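Local coordinates for TudS (Uncultured bacterium, PDB 6Z96), which removes sulfur from thiouracil in a non-redox reaction that depends on a [4Fe-4S] cluster and probably passes through a [4Fe-5S] intermediate, at residues L145-A148 and L149-A153. Residues are numbered along the deposited sequence; the frame is centred on the assembly and turned at random.
Sequences LALA and LSLVA
L149 N donates to L145 O at 2.9 Å with an N-H...O angle of 164°, the straightest of the three i to i+4 backbone bonds that join 145-148 to 149-153 as one continuous helix. The side chain of L149 leans away from the preceding turn, with only CB near L145 O. It packs on W29, L33 and F94, and L145 meets W29, F94, L96 and F137, so the two leucines, four residues apart, line the buried side of the helix.

At S150 the acceptor is shared. S150 N reaches A146 O at 3.0 Å, while S150 OG, in one of two deposited conformers, lies 2.5 Å from the same oxygen, a distance so short that the detail of this hydrogen bond is doubtful. The two donors approach from opposite faces of the carbonyl plane, the hydroxyl standing 36° out of it. A chi1 of -50° sets OG beside the serine's own backbone N and anti to its carbonyl carbon, which turns the hydroxyl back over the preceding turn.

L151 N bonds to L147 O at 3.0 Å, more bent at hydrogen than the L149 bond. On the exposed side, L147 CD1 touches L151 CD2 at 3.8 Å, and the two side chains cross at a slant; L151 CG also sits 3.3 Å from L147 O. Beyond it, V152 leaves the helical pattern: its N is 4.1 Å from A148 O, its side chain touches E3 and R93, and its backbone bonds to M1. The following A153 N makes a weak 3.4 Å bond to S150 O. The arrangement is the last part of the C-terminal alpha-helix 142-151, packed across strands 94-96 and 135-137 of the parallel sheet and against helix 28-35.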
ATOM      1  N   LEU A 145      10.856  -8.876  -3.788  1.00 19.92           N
ATOM      2  CA  LEU A 145       9.518  -9.147  -4.304  1.00 20.08           C
ATOM      3  C   LEU A 145       9.605  -9.855  -5.666  1.00 19.53           C
ATOM      4  O   LEU A 145       8.895 -10.835  -5.939  1.00 19.79           O
ATOM      5  CB  LEU A 145       8.758  -7.797  -4.446  1.00 20.88           C
ATOM      6  CG  LEU A 145       7.458  -7.873  -5.239  1.00 23.48           C
ATOM      7  CD1 LEU A 145       6.448  -8.841  -4.588  1.00 23.90           C
ATOM      8  CD2 LEU A 145       6.845  -6.482  -5.385  1.00 24.62           C
ATOM      9  N   ALA A 146      10.473  -9.342  -6.559  1.00 19.36           N
ATOM     10  CA  ALA A 146      10.610  -9.923  -7.886  1.00 18.94           C
ATOM     11  C   ALA A 146      11.050 -11.389  -7.805  1.00 19.01           C
ATOM     12  O   ALA A 146      10.512 -12.215  -8.533  1.00 19.45           O
ATOM     13  CB  ALA A 146      11.608  -9.121  -8.699  1.00 19.02           C
ATOM     14  N   LEU A 147      11.943 -11.698  -6.872  1.00 19.64           N
ATOM     15  CA  LEU A 147      12.374 -13.084  -6.681  1.00 21.08           C
ATOM     16  C   LEU A 147      11.215 -13.928  -6.170  1.00 21.37           C
ATOM     17  O   LEU A 147      10.944 -14.985  -6.733  1.00 22.14           O
ATOM     18  CB  LEU A 147      13.546 -13.172  -5.707  1.00 22.06           C
ATOM     19  CG  LEU A 147      13.974 -14.630  -5.446  1.00 24.66           C
ATOM     20  CD1 LEU A 147      14.511 -15.263  -6.711  1.00 26.36           C
ATOM     21  CD2 LEU A 147      14.912 -14.756  -4.290  1.00 25.80           C
ATOM     22  N   ALA A 148      10.488 -13.460  -5.136  1.00 21.59           N
ATOM     23  CA  ALA A 148       9.372 -14.208  -4.554  1.00 23.75           C
ATOM     24  C   ALA A 148       8.329 -14.543  -5.597  1.00 24.12           C
ATOM     25  O   ALA A 148       7.860 -15.676  -5.677  1.00 24.94           O
ATOM     26  CB  ALA A 148       8.749 -13.431  -3.384  1.00 24.72           C
ATOM     27  N   LEU A 149       8.036 -13.584  -6.477  1.00 23.29           N
ATOM     28  CA  LEU A 149       7.091 -13.808  -7.556  1.00 24.46           C
ATOM     29  C   LEU A 149       7.650 -14.781  -8.623  1.00 25.52           C
ATOM     30  O   LEU A 149       6.905 -15.602  -9.143  1.00 27.63           O
ATOM     31  CB  LEU A 149       6.726 -12.431  -8.162  1.00 25.57           C
ATOM     32  CG  LEU A 149       5.555 -12.384  -9.097  1.00 27.80           C
ATOM     33  CD1 LEU A 149       4.277 -12.802  -8.391  1.00 28.20           C
ATOM     34  CD2 LEU A 149       5.384 -10.975  -9.662  1.00 28.78           C
ATOM     35  N   SER A 150       8.952 -14.715  -8.917  0.50 25.38           N
ATOM     36  CA  SER A 150       9.591 -15.567  -9.921  0.50 25.78           C
ATOM     37  C   SER A 150       9.694 -17.038  -9.514  0.50 26.78           C
ATOM     38  O   SER A 150       9.785 -17.897 -10.389  0.50 27.43           O
ATOM     39  CB  SER A 150      10.997 -15.060 -10.228  0.50 27.26           C
ATOM     40  OG  SER A 150      11.003 -13.670 -10.510  0.50 29.76           O
ATOM     41  N   LEU A 151       9.734 -17.326  -8.207  1.00 26.37           N
ATOM     42  CA  LEU A 151       9.868 -18.710  -7.717  1.00 27.68           C
ATOM     43  C   LEU A 151       8.664 -19.590  -7.967  1.00 30.16           C
ATOM     44  O   LEU A 151       8.811 -20.817  -8.052  1.00 30.41           O
ATOM     45  CB  LEU A 151      10.238 -18.743  -6.228  1.00 27.73           C
ATOM     46  CG  LEU A 151      11.561 -18.080  -5.859  1.00 30.62           C
ATOM     47  CD1 LEU A 151      11.868 -18.266  -4.405  1.00 31.52           C
ATOM     48  CD2 LEU A 151      12.729 -18.585  -6.726  1.00 33.30           C
ATOM     49  N   VAL A 152       7.479 -18.983  -8.101  1.00 31.25           N
ATOM     50  CA  VAL A 152       6.259 -19.743  -8.346  1.00 33.30           C
ATOM     51  C   VAL A 152       5.829 -19.745  -9.825  1.00 34.76           C
ATOM     52  O   VAL A 152       4.794 -20.313 -10.141  1.00 35.83           O
ATOM     53  CB  VAL A 152       5.111 -19.205  -7.442  1.00 34.76           C
ATOM     54  CG1 VAL A 152       5.532 -19.177  -5.975  1.00 35.89           C
ATOM     55  CG2 VAL A 152       4.671 -17.817  -7.890  1.00 35.35           C
ATOM     56  N   ALA A 153       6.606 -19.135 -10.728  1.00 35.05           N
ATOM     57  CA  ALA A 153       6.241 -18.975 -12.137  1.00 36.46           C
ATOM     58  C   ALA A 153       5.985 -20.256 -12.934  1.00 38.18           C
ATOM     59  O   ALA A 153       5.074 -20.265 -13.772  1.00 38.98           O
ATOM     60  CB  ALA A 153       7.298 -18.144 -12.852  1.00 36.65           C
TER